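Local coordinates for hypothetical protein PA2201 (Pseudomonas aeruginosa, PDB 2FEF) that is of unknown function but probably acts as an immunity protein that protects the cell against a PoNe-type DNase toxin, at residues Q145-L150 with R245-P250; Q174-R179 with E197-R202. All coordinates share one frame; numbering follows the deposited sequence.

Interaction 1 (Q145-L150 with R245-P250); sequences QYPFAL and RRLTGP
Pro147, in the first turn of helix 146-158, leans on the chain around Gly249, and Leu247 sets a methyl against Tyr146 and Pro147. Across the two segments the contact is wholly van der Waals.

Its first kind is ring against backbone. Pro147 CG lies 3.7 Å from Gly249 CA, and Pro147 CG also reaches the peptide oxygen Thr248 O at 3.8 Å. Proline suits this place because the first turn of a helix does not need its N-H and the ring offers a compact apolar surface. Glycine, with no side chain, suits the other side: the two alpha-carbons, Pro147 CA and Gly249 CA, come within 5.3 Å.

The second kind is apolar side chain against side chain. One methyl of Leu247 does the work: CD2 sits 4.0 Å from Pro147 CD, the ring carbon next to the proline nitrogen, and 4.0 Å from Tyr146 CB, where the side chains cross at about a right angle. Leu247 CG stands anti to its own backbone N (chi1 -173°), which carries the branch toward the helix.

The polar end of Tyr146 is served elsewhere. The hydroxyl of this buried residue is bonded to Asp178, while its ring meets His200 and Phe204. On the loop side, Arg246 turns to helix 223-234, where its NE bonds Gln229 O, and its NH1 makes a weak bond to Leu247 O.

This is plain buried packing in an all-helical fold: the N-terminal turn of a helix seated against the loop between helices 238-243 and 258-267.

Interaction 2 (Q174-R179 with E197-R202); sequences QFDTDR and ETFHPR
Asp178 lies against Phe199 with its methylene and grips the neighbouring backbone with its carboxylate. Asp178 CB sits almost exactly over the ring centre, 3.4 Å from the centroid of Phe199 and 2° off the normal, a CH-pi contact. Phe199 provides a broad flat surface for it, and the ring's edge meets Asp176 O in plane, an oxygen buried there without any hydrogen-bonding partner in the model.

Two direct hydrogen bonds join the segments. Phe199 N donates to Asp178 OD2 over 2.9 Å at 166°, reaching the oxygen on its anti side, somewhat out of the carboxylate plane. Beside it, Arg179 N donates to Glu197 O, also at 2.9 Å. A water adds a link, donating to Asp178 OD2 and accepting from His200 N.

The chi1 of 74° puts the Asp178 carboxylate between its own backbone N and carbonyl carbon, where aspartate, short and doubly accepting, can serve as N-cap of helix 179-189. Its other oxygen, OD1, meets Tyr146 OH and, weakly, Leu181 N. Farther out, Arg142 forms salt bridges with both Asp176 and Glu197, tying together two acids from opposite segments, while Arg179 pairs with Glu212.

With OD2 taking a backbone N-H and a water, and OD1 a hydroxyl and, more weakly, a helix-end N-H, the buried carboxylate is well supplied with donors, which would favour its ionised form.

Overall arrangement
Following the chain from the N terminus, residues 145-150 come first, at the start of helix 146-158. Helix 165-172 follows, and then 174-179, which meets 197-202 after helix 179-189 and so closes the short loop of interaction 2. Only at 245-250, after several more helices, does interaction 1 close its much longer loop, within which interaction 2 is nested. The two centres lie about 12 Å apart and the contacts touch directly, through Tyr146 with Asp178 and His200, and Leu247 with Arg202 and His200. Together they join the starts of helices 146-158, 179-189 and 201-204 to the loop before helix 258-267, running from buried interior to surface.

Interaction 1 (Q145-L150 with R245-P250)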
loop_
_atom_site.group_PDB
_atom_site.type_symbol
_atom_site.label_atom_id
_atom_site.label_comp_id
_atom_site.label_asym_id
_atom_site.label_seq_id
_atom_site.Cartn_x
_atom_site.Cartn_y
_atom_site.Cartn_z
ATOM N N GLN B 145 -3.421 -22.139 5.240
ATOM C CA GLN B 145 -2.057 -21.623 5.157
ATOM C C GLN B 145 -1.084 -22.632 4.589
ATOM O O GLN B 145 0.044 -22.265 4.263
ATOM C CB GLN B 145 -1.527 -21.204 6.532
ATOM C CG GLN B 145 -1.957 -19.824 7.000
ATOM C CD GLN B 145 -1.319 -19.438 8.328
ATOM O OE1 GLN B 145 -1.609 -20.035 9.360
ATOM N NE2 GLN B 145 -0.439 -18.431 8.301
ATOM N N TYR B 146 -1.494 -23.897 4.521
ATOM C CA TYR B 146 -0.614 -25.004 4.089
ATOM C C TYR B 146 0.283 -24.661 2.883
ATOM O O TYR B 146 1.444 -25.017 2.900
ATOM C CB TYR B 146 -1.440 -26.250 3.751
ATOM C CG TYR B 146 -0.637 -27.523 3.559
ATOM C CD1 TYR B 146 -0.315 -28.343 4.661
ATOM C CD2 TYR B 146 -0.259 -27.961 2.275
ATOM C CE1 TYR B 146 0.393 -29.536 4.498
ATOM C CE2 TYR B 146 0.456 -29.144 2.111
ATOM C CZ TYR B 146 0.766 -29.931 3.207
ATOM O OH TYR B 146 1.468 -31.100 3.033
ATOM N N PRO B 147 -0.250 -23.989 1.843
ATOM C CA PRO B 147 0.649 -23.702 0.704
ATOM C C PRO B 147 1.919 -22.914 1.088
ATOM O O PRO B 147 2.910 -23.071 0.441
ATOM C CB PRO B 147 -0.209 -22.855 -0.226
ATOM C CG PRO B 147 -1.639 -23.291 0.073
ATOM C CD PRO B 147 -1.611 -23.473 1.595
ATOM N N PHE B 148 1.875 -22.031 2.094
ATOM C CA PHE B 148 3.133 -21.347 2.488
ATOM C C PHE B 148 4.110 -22.312 3.112
ATOM O O PHE B 148 5.342 -22.138 2.989
ATOM C CB PHE B 148 2.863 -20.202 3.516
ATOM C CG PHE B 148 2.053 -19.077 2.948
ATOM C CD1 PHE B 148 2.635 -18.141 2.108
ATOM C CD2 PHE B 148 0.698 -18.933 3.297
ATOM C CE1 PHE B 148 1.882 -17.060 1.578
ATOM C CE2 PHE B 148 -0.086 -17.835 2.789
ATOM C CZ PHE B 148 0.512 -16.917 1.922
ATOM N N ALA B 149 3.590 -23.311 3.841
ATOM C CA ALA B 149 4.494 -24.304 4.462
ATOM C C ALA B 149 5.074 -25.209 3.348
ATOM O O ALA B 149 6.272 -25.544 3.352
ATOM C CB ALA B 149 3.765 -25.134 5.514
ATOM N N LEU B 150 4.225 -25.578 2.394
ATOM C CA LEU B 150 4.670 -26.355 1.213
ATOM C C LEU B 150 5.788 -25.583 0.507
ATOM O O LEU B 150 6.838 -26.156 0.207
ATOM C CB LEU B 150 3.495 -26.594 0.228
ATOM C CG LEU B 150 3.900 -27.223 -1.126
ATOM C CD1 LEU B 150 4.522 -28.596 -0.865
ATOM C CD2 LEU B 150 2.648 -27.314 -1.973
ATOM N N ARG B 245 -12.907 -29.347 -4.535
ATOM C CA ARG B 245 -12.343 -29.218 -3.202
ATOM C C ARG B 245 -10.812 -29.161 -3.152
ATOM O O ARG B 245 -10.209 -29.028 -2.072
ATOM C CB ARG B 245 -12.972 -30.218 -2.219
ATOM C CG ARG B 245 -12.750 -31.627 -2.561
ATOM C CD ARG B 245 -13.839 -32.540 -2.025
ATOM N NE ARG B 245 -13.522 -33.969 -2.217
ATOM C CZ ARG B 245 -13.138 -34.534 -3.365
ATOM N NH1 ARG B 245 -12.988 -33.804 -4.458
ATOM N NH2 ARG B 245 -12.888 -35.840 -3.430
ATOM N N ARG B 246 -10.169 -29.183 -4.323
ATOM C CA ARG B 246 -8.726 -29.038 -4.350
ATOM C C ARG B 246 -8.222 -27.747 -3.673
ATOM O O ARG B 246 -8.715 -26.618 -3.904
ATOM C CB ARG B 246 -8.202 -29.151 -5.784
ATOM C CG ARG B 246 -6.676 -29.285 -5.829
ATOM C CD ARG B 246 -6.217 -28.646 -7.097
ATOM N NE ARG B 246 -4.856 -28.896 -7.564
ATOM C CZ ARG B 246 -3.828 -28.069 -7.382
ATOM N NH1 ARG B 246 -3.936 -26.942 -6.661
ATOM N NH2 ARG B 246 -2.672 -28.357 -7.975
ATOM N N LEU B 247 -7.242 -27.911 -2.797
ATOM C CA LEU B 247 -6.628 -26.762 -2.175
ATOM C C LEU B 247 -5.886 -26.000 -3.272
ATOM O O LEU B 247 -5.283 -26.600 -4.177
ATOM C CB LEU B 247 -5.620 -27.206 -1.108
ATOM C CG LEU B 247 -4.999 -26.091 -0.247
ATOM C CD1 LEU B 247 -6.091 -25.539 0.661
ATOM C CD2 LEU B 247 -3.832 -26.656 0.556
ATOM N N THR B 248 -5.947 -24.682 -3.200
ATOM C CA THR B 248 -5.117 -23.831 -4.073
ATOM C C THR B 248 -4.363 -22.831 -3.190
ATOM O O THR B 248 -4.766 -22.563 -2.040
ATOM C CB THR B 248 -5.968 -23.069 -5.127
ATOM O OG1 THR B 248 -6.859 -22.168 -4.442
ATOM C CG2 THR B 248 -6.770 -24.074 -6.021
ATOM N N GLY B 249 -3.278 -22.292 -3.707
ATOM C CA GLY B 249 -2.444 -21.343 -2.940
ATOM C C GLY B 249 -1.910 -20.302 -3.908
ATOM O O GLY B 249 -0.742 -20.371 -4.305
ATOM N N PRO B 250 -2.760 -19.334 -4.310
ATOM C CA PRO B 250 -2.301 -18.357 -5.301
ATOM C C PRO B 250 -1.214 -17.424 -4.747
ATOM O O PRO B 250 -0.551 -16.753 -5.524
ATOM C CB PRO B 250 -3.565 -17.550 -5.608
ATOM C CG PRO B 250 -4.387 -17.649 -4.356
ATOM C CD PRO B 250 -4.161 -19.084 -3.911
#

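Interaction 2 (Q174-R179 with E197-R202)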
loop_
_atom_site.group_PDB
_atom_site.type_symbol
_atom_site.label_atom_id
_atom_site.label_comp_id
_atom_site.label_asym_id
_atom_site.label_seq_id
_atom_site.Cartn_x
_atom_site.Cartn_y
_atom_site.Cartn_z
ATOM N N GLN B 174 5.976 -25.305 14.411
ATOM C CA GLN B 174 5.915 -25.983 15.720
ATOM C C GLN B 174 5.701 -27.484 15.536
ATOM O O GLN B 174 4.904 -28.112 16.249
ATOM C CB GLN B 174 4.843 -25.358 16.632
ATOM C CG GLN B 174 5.055 -23.872 16.888
ATOM C CD GLN B 174 4.068 -23.285 17.902
ATOM O OE1 GLN B 174 3.218 -23.987 18.459
ATOM N NE2 GLN B 174 4.179 -21.991 18.135
ATOM N N PHE B 175 6.416 -28.050 14.554
ATOM C CA PHE B 175 6.366 -29.468 14.237
ATOM C C PHE B 175 4.984 -30.018 13.902
ATOM O O PHE B 175 4.775 -31.221 13.940
ATOM C CB PHE B 175 7.064 -30.321 15.321
ATOM C CG PHE B 175 8.564 -30.356 15.185
ATOM C CD1 PHE B 175 9.175 -31.232 14.286
ATOM C CD2 PHE B 175 9.359 -29.542 15.960
ATOM C CE1 PHE B 175 10.563 -31.274 14.171
ATOM C CE2 PHE B 175 10.748 -29.575 15.854
ATOM C CZ PHE B 175 11.345 -30.421 14.952
ATOM N N ASP B 176 4.054 -29.144 13.538
ATOM C CA ASP B 176 2.701 -29.589 13.149
ATOM C C ASP B 176 2.713 -29.868 11.633
ATOM O O ASP B 176 2.154 -29.123 10.836
ATOM C CB ASP B 176 1.658 -28.524 13.535
ATOM C CG ASP B 176 0.194 -29.032 13.452
ATOM O OD1 ASP B 176 -0.049 -30.249 13.321
ATOM O OD2 ASP B 176 -0.717 -28.181 13.519
ATOM N N THR B 177 3.364 -30.962 11.266
ATOM C CA THR B 177 3.582 -31.328 9.892
ATOM C C THR B 177 2.785 -32.603 9.605
ATOM O O THR B 177 2.526 -33.394 10.533
ATOM C CB THR B 177 5.076 -31.615 9.655
ATOM O OG1 THR B 177 5.559 -32.486 10.690
ATOM C CG2 THR B 177 5.884 -30.323 9.694
ATOM N N ASP B 178 2.387 -32.781 8.341
ATOM C CA ASP B 178 1.726 -34.000 7.879
ATOM C C ASP B 178 2.658 -34.863 7.028
ATOM O O ASP B 178 3.860 -34.596 6.971
ATOM C CB ASP B 178 0.406 -33.667 7.148
ATOM C CG ASP B 178 0.609 -33.085 5.750
ATOM O OD1 ASP B 178 1.707 -32.561 5.422
ATOM O OD2 ASP B 178 -0.376 -33.124 4.969
ATOM N N ARG B 179 2.125 -35.891 6.365
ATOM C CA ARG B 179 2.981 -36.872 5.701
ATOM C C ARG B 179 3.890 -36.221 4.652
ATOM O O ARG B 179 5.110 -36.420 4.664
ATOM C CB ARG B 179 2.159 -37.984 5.064
ATOM C CG ARG B 179 3.036 -39.065 4.360
ATOM C CD ARG B 179 2.220 -40.276 3.972
ATOM N NE ARG B 179 1.946 -41.143 5.109
ATOM C CZ ARG B 179 1.219 -42.260 5.041
ATOM N NH1 ARG B 179 0.678 -42.625 3.887
ATOM N NH2 ARG B 179 1.031 -43.004 6.131
ATOM N N GLU B 197 -0.991 -38.649 8.685
ATOM C CA GLU B 197 -2.045 -37.719 8.290
ATOM C C GLU B 197 -1.748 -37.022 6.966
ATOM O O GLU B 197 -0.587 -36.836 6.584
ATOM C CB GLU B 197 -2.250 -36.635 9.346
ATOM C CG GLU B 197 -2.573 -37.123 10.763
ATOM C CD GLU B 197 -2.799 -35.954 11.713
ATOM O OE1 GLU B 197 -1.902 -35.651 12.533
ATOM O OE2 GLU B 197 -3.859 -35.308 11.614
ATOM N N THR B 198 -2.817 -36.628 6.285
ATOM C CA THR B 198 -2.745 -35.677 5.169
ATOM C C THR B 198 -3.728 -34.537 5.499
ATOM O O THR B 198 -4.946 -34.759 5.568
ATOM C CB THR B 198 -3.111 -36.356 3.840
ATOM O OG1 THR B 198 -2.166 -37.403 3.557
ATOM C CG2 THR B 198 -3.105 -35.349 2.672
ATOM N N PHE B 199 -3.197 -33.335 5.726
ATOM C CA PHE B 199 -4.028 -32.209 6.129
ATOM C C PHE B 199 -5.036 -31.769 5.066
ATOM O O PHE B 199 -6.113 -31.292 5.405
ATOM C CB PHE B 199 -3.175 -31.021 6.594
ATOM C CG PHE B 199 -2.342 -31.310 7.830
ATOM C CD1 PHE B 199 -2.637 -32.395 8.662
ATOM C CD2 PHE B 199 -1.257 -30.505 8.148
ATOM C CE1 PHE B 199 -1.855 -32.667 9.783
ATOM C CE2 PHE B 199 -0.488 -30.754 9.280
ATOM C CZ PHE B 199 -0.788 -31.833 10.094
ATOM N N HIS B 200 -4.666 -31.928 3.790
ATOM C CA HIS B 200 -5.491 -31.486 2.671
ATOM C C HIS B 200 -5.531 -32.603 1.626
ATOM O O HIS B 200 -4.694 -32.650 0.727
ATOM C CB HIS B 200 -4.928 -30.181 2.123
ATOM C CG HIS B 200 -4.813 -29.117 3.174
ATOM N ND1 HIS B 200 -5.858 -28.275 3.480
ATOM C CD2 HIS B 200 -3.803 -28.791 4.019
ATOM C CE1 HIS B 200 -5.497 -27.470 4.466
ATOM N NE2 HIS B 200 -4.245 -27.746 4.791
ATOM N N PRO B 201 -6.482 -33.542 1.785
ATOM C CA PRO B 201 -6.537 -34.746 0.977
ATOM C C PRO B 201 -6.687 -34.465 -0.528
ATOM O O PRO B 201 -6.299 -35.291 -1.346
ATOM C CB PRO B 201 -7.761 -35.502 1.534
ATOM C CG PRO B 201 -7.987 -34.931 2.899
ATOM C CD PRO B 201 -7.565 -33.496 2.793
ATOM N N ARG B 202 -7.224 -33.295 -0.872
ATOM C CA ARG B 202 -7.329 -32.857 -2.277
ATOM C C ARG B 202 -6.383 -31.654 -2.422
ATOM O O ARG B 202 -6.688 -30.588 -1.931
ATOM C CB ARG B 202 -8.765 -32.395 -2.559
ATOM C CG ARG B 202 -9.799 -33.503 -2.848
ATOM C CD ARG B 202 -9.962 -34.574 -1.771
ATOM N NE ARG B 202 -10.558 -34.119 -0.507
ATOM C CZ ARG B 202 -11.163 -34.925 0.374
ATOM N NH1 ARG B 202 -11.653 -34.424 1.501
ATOM N NH2 ARG B 202 -11.277 -36.231 0.135
HETATM O O HOH W 1 -1.809 -32.012 2.930
#